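Local atomic coordinates of YokD protein (Bacillus subtilis, PDB entry 2NYG), a protein that binds coenzyme A and probably acts as an aminoglycoside N-acetyltransferase, so that it may contribute to antibiotic resistance. Residues I5-T14 with L39-G47; I18-L27 with K238-L249. All coordinates share one frame; numbering follows the deposited sequence.

Contact 1 of 2, residues I5-T14 with L39-G47; sequences IVESTTFPRT and LSSIGWVNG. With COA (coenzyme A), chain G.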
loop_
_atom_site.group_PDB
_atom_site.type_symbol
_atom_site.label_atom_id
_atom_site.label_comp_id
_atom_site.label_asym_id
_atom_site.label_seq_id
_atom_site.Cartn_x
_atom_site.Cartn_y
_atom_site.Cartn_z
ATOM N N ILE A 5 4.762 -9.166 -17.668
ATOM C CA ILE A 5 4.024 -10.019 -16.745
ATOM C C ILE A 5 2.778 -10.542 -17.457
ATOM O O ILE A 5 2.370 -11.675 -17.242
ATOM C CB ILE A 5 3.567 -9.246 -15.489
ATOM C CG1 ILE A 5 4.767 -8.626 -14.767
ATOM C CG2 ILE A 5 2.832 -10.174 -14.566
ATOM C CD1 ILE A 5 5.737 -9.639 -14.196
ATOM N N VAL A 6 2.186 -9.718 -18.316
ATOM C CA VAL A 6 0.982 -10.113 -19.047
ATOM C C VAL A 6 1.270 -11.020 -20.251
ATOM O O VAL A 6 0.429 -11.833 -20.652
ATOM C CB VAL A 6 0.197 -8.863 -19.539
ATOM C CG1 VAL A 6 -1.009 -9.277 -20.350
ATOM C CG2 VAL A 6 -0.236 -8.028 -18.365
ATOM N N GLU A 7 2.456 -10.876 -20.825
ATOM C CA GLU A 7 2.828 -11.677 -21.978
ATOM C C GLU A 7 3.464 -13.013 -21.615
ATOM O O GLU A 7 3.552 -13.917 -22.444
ATOM C CB GLU A 7 3.750 -10.865 -22.884
ATOM C CG GLU A 7 3.014 -9.737 -23.604
ATOM C CD GLU A 7 3.960 -8.840 -24.421
ATOM O OE1 GLU A 7 5.036 -9.355 -24.845
ATOM O OE2 GLU A 7 3.624 -7.641 -24.646
ATOM N N SER A 8 3.900 -13.143 -20.369
ATOM C CA SER A 8 4.508 -14.388 -19.927
ATOM C C SER A 8 3.441 -15.207 -19.213
ATOM O O SER A 8 3.746 -16.193 -18.551
ATOM C CB SER A 8 5.683 -14.110 -18.986
ATOM O OG SER A 8 5.265 -13.363 -17.858
ATOM N N THR A 9 2.182 -14.788 -19.357
ATOM C CA THR A 9 1.055 -15.470 -18.720
ATOM C C THR A 9 0.119 -16.136 -19.725
ATOM O O THR A 9 -0.554 -15.468 -20.506
ATOM C CB THR A 9 0.224 -14.491 -17.857
ATOM O OG1 THR A 9 1.096 -13.765 -16.984
ATOM C CG2 THR A 9 -0.779 -15.255 -17.012
ATOM N N THR A 10 0.076 -17.462 -19.686
ATOM C CA THR A 10 -0.761 -18.258 -20.578
ATOM C C THR A 10 -2.226 -17.801 -20.491
ATOM O O THR A 10 -2.817 -17.404 -21.492
ATOM C CB THR A 10 -0.583 -19.792 -20.239
ATOM O OG1 THR A 10 -1.517 -20.591 -20.988
ATOM C CG2 THR A 10 -0.747 -20.030 -18.740
ATOM N N PHE A 11 -2.800 -17.845 -19.292
ATOM C CA PHE A 11 -4.180 -17.414 -19.062
ATOM C C PHE A 11 -4.170 -16.676 -17.720
ATOM O O PHE A 11 -3.263 -16.868 -16.914
ATOM C CB PHE A 11 -5.122 -18.622 -19.009
ATOM N N PRO A 12 -5.178 -15.825 -17.462
ATOM C CA PRO A 12 -5.240 -15.072 -16.205
ATOM C C PRO A 12 -5.331 -15.912 -14.928
ATOM O O PRO A 12 -6.112 -16.862 -14.849
ATOM C CB PRO A 12 -6.488 -14.195 -16.379
ATOM C CG PRO A 12 -6.697 -14.135 -17.831
ATOM C CD PRO A 12 -6.347 -15.514 -18.301
ATOM N N ARG A 13 -4.534 -15.552 -13.928
ATOM C CA ARG A 13 -4.578 -16.246 -12.645
ATOM C C ARG A 13 -5.680 -15.520 -11.870
ATOM O O ARG A 13 -5.636 -14.305 -11.727
ATOM C CB ARG A 13 -3.253 -16.098 -11.887
ATOM C CG ARG A 13 -2.000 -16.130 -12.749
ATOM C CD ARG A 13 -1.778 -17.478 -13.364
ATOM N NE ARG A 13 -0.545 -17.495 -14.132
ATOM C CZ ARG A 13 -0.000 -18.593 -14.646
ATOM N NH1 ARG A 13 -0.585 -19.771 -14.481
ATOM N NH2 ARG A 13 1.150 -18.515 -15.305
ATOM N N THR A 14 -6.668 -16.258 -11.377
ATOM C CA THR A 14 -7.758 -15.650 -10.629
ATOM C C THR A 14 -7.833 -16.143 -9.194
ATOM O O THR A 14 -7.178 -17.116 -8.814
ATOM C CB THR A 14 -9.119 -15.930 -11.294
ATOM O OG1 THR A 14 -9.364 -17.338 -11.293
ATOM C CG2 THR A 14 -9.135 -15.417 -12.730
ATOM N N LEU A 39 4.139 -11.024 -5.664
ATOM C CA LEU A 39 2.980 -10.912 -6.524
ATOM C C LEU A 39 3.298 -11.189 -7.994
ATOM O O LEU A 39 2.522 -11.860 -8.661
ATOM C CB LEU A 39 2.326 -9.532 -6.374
ATOM C CG LEU A 39 1.188 -9.231 -7.365
ATOM C CD1 LEU A 39 0.196 -10.378 -7.375
ATOM C CD2 LEU A 39 0.500 -7.920 -7.000
ATOM N N SER A 40 4.429 -10.700 -8.494
ATOM C CA SER A 40 4.781 -10.913 -9.898
ATOM C C SER A 40 5.133 -12.347 -10.306
ATOM O O SER A 40 4.845 -12.768 -11.421
ATOM C CB SER A 40 5.922 -9.971 -10.304
ATOM O OG SER A 40 7.064 -10.143 -9.487
ATOM N N SER A 41 5.739 -13.097 -9.402
ATOM C CA SER A 41 6.134 -14.459 -9.685
ATOM C C SER A 41 4.956 -15.361 -9.993
ATOM O O SER A 41 5.124 -16.518 -10.390
ATOM C CB SER A 41 6.863 -15.030 -8.488
ATOM O OG SER A 41 6.011 -14.986 -7.364
ATOM N N ILE A 42 3.756 -14.835 -9.802
ATOM C CA ILE A 42 2.563 -15.630 -10.028
ATOM C C ILE A 42 2.057 -15.578 -11.460
ATOM O O ILE A 42 1.406 -16.519 -11.931
ATOM C CB ILE A 42 1.422 -15.186 -9.092
ATOM C CG1 ILE A 42 1.848 -15.354 -7.636
ATOM C CG2 ILE A 42 0.176 -16.011 -9.364
ATOM C CD1 ILE A 42 0.853 -14.789 -6.658
ATOM N N GLY A 43 2.386 -14.491 -12.152
ATOM C CA GLY A 43 1.903 -14.304 -13.503
ATOM C C GLY A 43 0.769 -13.316 -13.308
ATOM O O GLY A 43 0.333 -13.110 -12.175
ATOM N N TRP A 44 0.285 -12.702 -14.378
ATOM C CA TRP A 44 -0.785 -11.728 -14.233
ATOM C C TRP A 44 -1.980 -12.285 -13.483
ATOM O O TRP A 44 -2.511 -13.329 -13.858
ATOM C CB TRP A 44 -1.278 -11.235 -15.597
ATOM C CG TRP A 44 -2.235 -10.084 -15.447
ATOM C CD1 TRP A 44 -1.934 -8.848 -14.983
ATOM C CD2 TRP A 44 -3.654 -10.095 -15.661
ATOM N NE1 TRP A 44 -3.064 -8.083 -14.884
ATOM C CE2 TRP A 44 -4.138 -8.824 -15.292
ATOM C CE3 TRP A 44 -4.564 -11.056 -16.119
ATOM C CZ2 TRP A 44 -5.493 -8.481 -15.363
ATOM C CZ3 TRP A 44 -5.916 -10.717 -16.191
ATOM C CH2 TRP A 44 -6.364 -9.439 -15.813
ATOM N N VAL A 45 -2.405 -11.606 -12.421
ATOM C CA VAL A 45 -3.592 -12.074 -11.713
ATOM C C VAL A 45 -4.701 -11.008 -11.796
ATOM O O VAL A 45 -4.477 -9.837 -11.521
ATOM C CB VAL A 45 -3.296 -12.460 -10.218
ATOM C CG1 VAL A 45 -1.825 -12.672 -9.999
ATOM C CG2 VAL A 45 -3.828 -11.430 -9.290
ATOM N N ASN A 46 -5.888 -11.417 -12.220
ATOM C CA ASN A 46 -7.027 -10.505 -12.334
ATOM C C ASN A 46 -7.445 -10.111 -10.929
ATOM O O ASN A 46 -7.998 -10.912 -10.188
ATOM C CB ASN A 46 -8.175 -11.200 -13.085
ATOM C CG ASN A 46 -9.391 -10.312 -13.279
ATOM O OD1 ASN A 46 -9.282 -9.103 -13.429
ATOM N ND2 ASN A 46 -10.560 -10.929 -13.306
ATOM N N GLY A 47 -7.164 -8.861 -10.582
ATOM C CA GLY A 47 -7.456 -8.353 -9.262
ATOM C C GLY A 47 -6.149 -8.123 -8.517
ATOM O O GLY A 47 -6.119 -7.511 -7.455
HETATM N N1A COA G . -0.160 -10.116 -11.435
HETATM C C2A COA G . 1.215 -10.360 -11.329
HETATM N N3A COA G . 2.063 -9.303 -11.068
HETATM C C4A COA G . 1.569 -8.024 -10.917
HETATM C C5A COA G . 0.194 -7.735 -11.010
HETATM C C6A COA G . -0.680 -8.801 -11.281
HETATM N N6A COA G . -1.986 -8.593 -11.385
HETATM N N7A COA G . 0.021 -6.395 -10.813
HETATM C C8A COA G . 1.253 -5.846 -10.596
HETATM N N9A COA G . 2.216 -6.874 -10.665
HETATM C C1B COA G . 3.690 -6.813 -10.517
HETATM C C2B COA G . 4.370 -5.422 -10.669
HETATM O O2B COA G . 4.405 -4.917 -12.021
HETATM C C3B COA G . 5.754 -5.681 -10.103
HETATM O O3B COA G . 6.507 -6.196 -11.244
HETATM P P3B COA G . 7.971 -5.655 -11.730
HETATM O O7A COA G . 8.478 -4.547 -10.774
HETATM O O8A COA G . 7.850 -5.013 -13.092
HETATM O O9A COA G . 8.913 -6.831 -11.792
HETATM C C4B COA G . 5.525 -6.742 -8.992
HETATM O O4B COA G . 4.256 -7.357 -9.311
HETATM C C5B COA G . 5.452 -6.159 -7.540
HETATM O O5B COA G . 5.235 -7.298 -6.655
HETATM P P1A COA G . 6.110 -7.462 -5.341
HETATM O O1A COA G . 5.743 -8.709 -4.606
HETATM O O2A COA G . 5.953 -6.226 -4.444
HETATM O O3A COA G . 7.548 -7.473 -5.918
HETATM P P2A COA G . 8.275 -8.703 -6.649
HETATM O O4A COA G . 8.649 -8.263 -8.019
HETATM O O5A COA G . 7.419 -9.963 -6.728
HETATM O O6A COA G . 9.518 -8.888 -5.612
HETATM C CBP COA G . 9.915 -9.631 -3.221
HETATM C CCP COA G . 9.574 -9.990 -4.698
HETATM C CDP COA G . 10.700 -8.298 -3.148
HETATM C CEP COA G . 8.570 -9.563 -2.463
HETATM C CAP COA G . 10.928 -10.697 -2.680
HETATM O OAP COA G . 11.228 -11.596 -3.773
HETATM C C9P COA G . 10.431 -11.539 -1.479
HETATM O O9P COA G . 10.366 -12.882 -1.697
HETATM N N8P COA G . 10.042 -11.062 -0.268
HETATM C C7P COA G . 9.406 -11.931 0.748
HETATM C C6P COA G . 8.177 -11.379 1.485
#

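Contact 2 of 2, residues I18-L27 with K238-L249; sequences ITEDLKALGL and KVGKVGSANCRL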
loop_
_atom_site.group_PDB
_atom_site.type_symbol
_atom_site.label_atom_id
_atom_site.label_comp_id
_atom_site.label_asym_id
_atom_site.label_seq_id
_atom_site.Cartn_x
_atom_site.Cartn_y
_atom_site.Cartn_z
ATOM N N ILE A 18 -6.162 -19.531 -8.045
ATOM C CA ILE A 18 -5.118 -19.444 -7.039
ATOM C C ILE A 18 -5.617 -20.210 -5.823
ATOM O O ILE A 18 -4.840 -20.853 -5.129
ATOM C CB ILE A 18 -4.793 -17.964 -6.650
ATOM C CG1 ILE A 18 -4.003 -17.296 -7.769
ATOM C CG2 ILE A 18 -3.983 -17.902 -5.380
ATOM C CD1 ILE A 18 -3.609 -15.851 -7.468
ATOM N N THR A 19 -6.918 -20.146 -5.570
ATOM C CA THR A 19 -7.497 -20.862 -4.448
ATOM C C THR A 19 -7.269 -22.342 -4.690
ATOM O O THR A 19 -6.888 -23.085 -3.786
ATOM C CB THR A 19 -9.008 -20.621 -4.319
ATOM O OG1 THR A 19 -9.241 -19.292 -3.861
ATOM C CG2 THR A 19 -9.603 -21.541 -3.311
ATOM N N GLU A 20 -7.490 -22.769 -5.923
ATOM C CA GLU A 20 -7.320 -24.164 -6.261
ATOM C C GLU A 20 -5.876 -24.579 -6.036
ATOM O O GLU A 20 -5.619 -25.537 -5.327
ATOM C CB GLU A 20 -7.755 -24.415 -7.723
ATOM N N ASP A 21 -4.934 -23.849 -6.624
ATOM C CA ASP A 21 -3.517 -24.167 -6.482
ATOM C C ASP A 21 -3.090 -24.214 -5.041
ATOM O O ASP A 21 -2.321 -25.072 -4.650
ATOM C CB ASP A 21 -2.641 -23.147 -7.198
ATOM C CG ASP A 21 -2.971 -23.021 -8.662
ATOM O OD1 ASP A 21 -3.234 -24.046 -9.319
ATOM O OD2 ASP A 21 -2.956 -21.886 -9.169
ATOM N N LEU A 22 -3.576 -23.286 -4.236
ATOM C CA LEU A 22 -3.197 -23.283 -2.837
ATOM C C LEU A 22 -3.618 -24.579 -2.158
ATOM O O LEU A 22 -2.856 -25.133 -1.362
ATOM C CB LEU A 22 -3.815 -22.083 -2.122
ATOM C CG LEU A 22 -3.186 -20.732 -2.464
ATOM C CD1 LEU A 22 -4.000 -19.626 -1.820
ATOM C CD2 LEU A 22 -1.752 -20.687 -1.986
ATOM N N LYS A 23 -4.819 -25.062 -2.472
ATOM C CA LYS A 23 -5.310 -26.298 -1.875
ATOM C C LYS A 23 -4.513 -27.517 -2.381
ATOM O O LYS A 23 -4.190 -28.420 -1.618
ATOM C CB LYS A 23 -6.804 -26.479 -2.173
ATOM C CG LYS A 23 -7.730 -25.458 -1.524
ATOM C CD LYS A 23 -9.195 -25.730 -1.899
ATOM C CE LYS A 23 -10.182 -24.799 -1.208
ATOM N NZ LYS A 23 -10.269 -25.055 0.257
ATOM N N ALA A 24 -4.200 -27.533 -3.669
ATOM C CA ALA A 24 -3.440 -28.625 -4.247
ATOM C C ALA A 24 -2.070 -28.680 -3.585
ATOM O O ALA A 24 -1.545 -29.754 -3.316
ATOM C CB ALA A 24 -3.284 -28.413 -5.747
ATOM N N LEU A 25 -1.498 -27.507 -3.323
ATOM C CA LEU A 25 -0.187 -27.390 -2.692
ATOM C C LEU A 25 -0.193 -27.994 -1.286
ATOM O O LEU A 25 0.731 -28.717 -0.914
ATOM C CB LEU A 25 0.230 -25.915 -2.661
ATOM C CG LEU A 25 1.545 -25.397 -2.061
ATOM C CD1 LEU A 25 1.357 -25.206 -0.590
ATOM C CD2 LEU A 25 2.712 -26.322 -2.352
ATOM N N GLY A 26 -1.231 -27.712 -0.506
ATOM C CA GLY A 26 -1.294 -28.281 0.830
ATOM C C GLY A 26 -1.897 -27.394 1.897
ATOM O O GLY A 26 -2.070 -27.813 3.035
ATOM N N LEU A 27 -2.215 -26.160 1.524
ATOM C CA LEU A 27 -2.799 -25.210 2.447
ATOM C C LEU A 27 -4.211 -25.675 2.777
ATOM O O LEU A 27 -4.997 -25.972 1.884
ATOM C CB LEU A 27 -2.827 -23.828 1.809
ATOM C CG LEU A 27 -2.979 -22.688 2.800
ATOM C CD1 LEU A 27 -1.724 -22.615 3.660
ATOM C CD2 LEU A 27 -3.193 -21.392 2.059
ATOM N N LYS A 238 6.096 -29.586 1.254
ATOM C CA LYS A 238 5.275 -29.662 0.056
ATOM C C LYS A 238 5.717 -28.626 -0.966
ATOM O O LYS A 238 5.913 -27.464 -0.642
ATOM C CB LYS A 238 3.800 -29.479 0.424
ATOM C CG LYS A 238 3.330 -30.537 1.400
ATOM C CD LYS A 238 1.858 -30.465 1.701
ATOM C CE LYS A 238 1.466 -31.596 2.646
ATOM N NZ LYS A 238 0.005 -31.589 2.960
ATOM N N VAL A 239 5.908 -29.065 -2.198
ATOM C CA VAL A 239 6.317 -28.167 -3.261
ATOM C C VAL A 239 5.211 -28.183 -4.315
ATOM O O VAL A 239 4.527 -29.187 -4.497
ATOM C CB VAL A 239 7.681 -28.610 -3.881
ATOM C CG1 VAL A 239 8.070 -27.687 -5.029
ATOM C CG2 VAL A 239 8.763 -28.569 -2.827
ATOM N N GLY A 240 5.029 -27.061 -4.999
ATOM C CA GLY A 240 3.996 -26.979 -6.012
ATOM C C GLY A 240 3.779 -25.554 -6.483
ATOM O O GLY A 240 4.079 -24.600 -5.766
ATOM N N LYS A 241 3.244 -25.410 -7.693
ATOM C CA LYS A 241 3.011 -24.101 -8.277
ATOM C C LYS A 241 1.670 -23.431 -7.981
ATOM O O LYS A 241 0.617 -24.071 -8.036
ATOM C CB LYS A 241 3.187 -24.185 -9.792
ATOM C CG LYS A 241 4.627 -24.240 -10.249
ATOM C CD LYS A 241 4.713 -24.122 -11.756
ATOM C CE LYS A 241 6.150 -24.214 -12.227
ATOM N NZ LYS A 241 6.225 -24.447 -13.704
ATOM N N VAL A 242 1.728 -22.141 -7.654
ATOM C CA VAL A 242 0.537 -21.330 -7.418
ATOM C C VAL A 242 0.596 -20.338 -8.570
ATOM O O VAL A 242 1.258 -19.296 -8.489
ATOM C CB VAL A 242 0.597 -20.584 -6.081
ATOM C CG1 VAL A 242 -0.510 -19.567 -6.011
ATOM C CG2 VAL A 242 0.458 -21.568 -4.949
ATOM N N GLY A 243 -0.087 -20.677 -9.656
ATOM C CA GLY A 243 -0.032 -19.838 -10.836
ATOM C C GLY A 243 1.271 -20.217 -11.522
ATOM O O GLY A 243 1.494 -21.390 -11.838
ATOM N N SER A 244 2.153 -19.257 -11.758
ATOM C CA SER A 244 3.418 -19.610 -12.387
ATOM C C SER A 244 4.566 -19.510 -11.376
ATOM O O SER A 244 5.731 -19.687 -11.725
ATOM C CB SER A 244 3.675 -18.734 -13.621
ATOM O OG SER A 244 3.755 -17.373 -13.279
ATOM N N ALA A 245 4.221 -19.262 -10.113
ATOM C CA ALA A 245 5.208 -19.151 -9.045
ATOM C C ALA A 245 5.467 -20.493 -8.389
ATOM O O ALA A 245 4.558 -21.293 -8.217
ATOM C CB ALA A 245 4.740 -18.156 -7.998
ATOM N N ASN A 246 6.722 -20.723 -8.020
ATOM C CA ASN A 246 7.138 -21.967 -7.367
ATOM C C ASN A 246 6.985 -21.799 -5.881
ATOM O O ASN A 246 7.518 -20.858 -5.298
ATOM C CB ASN A 246 8.596 -22.285 -7.702
ATOM C CG ASN A 246 8.772 -22.712 -9.133
ATOM O OD1 ASN A 246 9.476 -22.063 -9.902
ATOM N ND2 ASN A 246 8.124 -23.811 -9.505
ATOM N N CYS A 247 6.274 -22.719 -5.254
ATOM C CA CYS A 247 6.046 -22.580 -3.825
ATOM C C CYS A 247 6.366 -23.786 -2.964
ATOM O O CYS A 247 6.435 -24.926 -3.431
ATOM C CB CYS A 247 4.578 -22.218 -3.568
ATOM S SG CYS A 247 3.872 -20.956 -4.634
ATOM N N ARG A 248 6.574 -23.520 -1.683
ATOM C CA ARG A 248 6.768 -24.601 -0.761
ATOM C C ARG A 248 6.124 -24.241 0.547
ATOM O O ARG A 248 6.137 -23.092 0.965
ATOM C CB ARG A 248 8.237 -24.980 -0.594
ATOM C CG ARG A 248 9.208 -23.900 -0.340
ATOM C CD ARG A 248 10.582 -24.528 -0.461
ATOM N NE ARG A 248 11.583 -23.589 -0.956
ATOM C CZ ARG A 248 12.419 -23.844 -1.958
ATOM N NH1 ARG A 248 12.381 -25.016 -2.580
ATOM N NH2 ARG A 248 13.284 -22.920 -2.340
ATOM N N LEU A 249 5.500 -25.240 1.153
ATOM C CA LEU A 249 4.813 -25.076 2.417
ATOM C C LEU A 249 5.450 -26.058 3.380
ATOM O O LEU A 249 5.582 -27.237 3.051
ATOM C CB LEU A 249 3.322 -25.401 2.250
ATOM C CG LEU A 249 2.531 -25.442 3.560
ATOM C CD1 LEU A 249 2.325 -24.031 4.084
ATOM C CD2 LEU A 249 1.205 -26.120 3.351
HETATM O O HOH W 1 -0.278 -29.853 4.664
#

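Contact 1 of 2, residues I5-T14 with L39-G47
Trp-44 of the CoA-binding loop 39-47 is clasped by residues 5-14, the end of the N-terminal helix and the chain after it, in the antibiotic N-acetyltransferase fold. Its CB lies near Thr-9 OG1. With CG anti to the backbone N (chi1 -172°), the indole runs out past Val-6, with Pro-12 at its far edge. CG and CD1 lie beside Val-6 CG2, the two side chains pointing the same way, and CD1 and NE1 also come close to N6A of the adenine. At the far end Pro-12 CB meets CZ3 at the ring edge, 3.5 Å away, while Ile-94 of the second subunit packs on the indole as well. The backbone is held too. Trp-44 N gives a nearly straight bond (164°) to Thr-9 OG1, and a single beta bridge pairs Arg-13 with Val-45: Arg-13 N reaches Trp-44 O at 3.0 Å, and Asn-46 N reaches Arg-13 O. This leaves Val-45 to read the adenine through its backbone, N donating to N1A and O accepting from N6A. Ile-5 closes in beside the same base, its CG2 3.6 Å from both Trp-44 N and adenine C2A.

Contact 2 of 2, residues I18-L27 with K238-L249
This is a helix-on-hairpin contact at one border of the mixed sheet: helix 15-25 lies against the hairpin of strands 238-242 and 245-251, of which 238-242 is the outermost. Helix 18-25 and strand 238-242 run almost exactly antiparallel (178°), their axes 7.4 Å apart at closest approach. The contact is mostly apolar. Leu-25 does much of the work. Its CG, anti to the backbone N (chi1 179°), is carried toward the hairpin, where the fork puts one methyl on each strand: CD2 settles on the backbone of the edge strand, 3.6 Å from Gly-240 N, and CD1 comes to 3.5 Å from Leu-249 CB on the inner strand. Gly-240, lacking a side chain, lets CD2 down close to the main chain. One helical turn before Leu-25, Leu-22 CD2 meets Val-242 CG2, while CG1 of the same valine meets Ile-18 CG2, the latter pair of side chains crossing at about a right angle.

At the turn end Asp-21 lays its CB over the strand, 3.5 Å from Lys-241 O, and its OD2 takes a weak bond from Gly-243 N in the type II' turn. The other end is closed by Gly-26, which leaves the helix with positive phi; the aliphatic chain of Lys-238 runs extended past it, with CD 3.3 Å from Leu-25 O. Leu-249 CD2 packs on Gly-26 C, and Leu-27 CD1 approaches Leu-249 CD1 near Val-33 of strand 32-37. Such a helix, antiparallel to the edge strand of a border hairpin and with the ends of its leucines reaching the strands, is a layered alpha/beta arrangement.

From the N terminus, helix 3-7 and the chain after it form the first half of contact 1, and helix 15-25 follows directly to supply the first half of contact 2. The chain then passes through strand 32-37 into loop 39-47, closing contact 1 over 24 intervening residues. Contact 2 closes much later, with 210 residues between its own segments, when the hairpin 238-249 returns to the helix. Their segments alternate, so the two loops cross. The contacts also touch: Ser-244 in the hairpin turn approaches loop 39-47, its OG 2.8 Å from Ile-42 O, and its CB meets Arg-13. Together they tie the N-terminal helices to the CoA loop and the border of the mixed sheet.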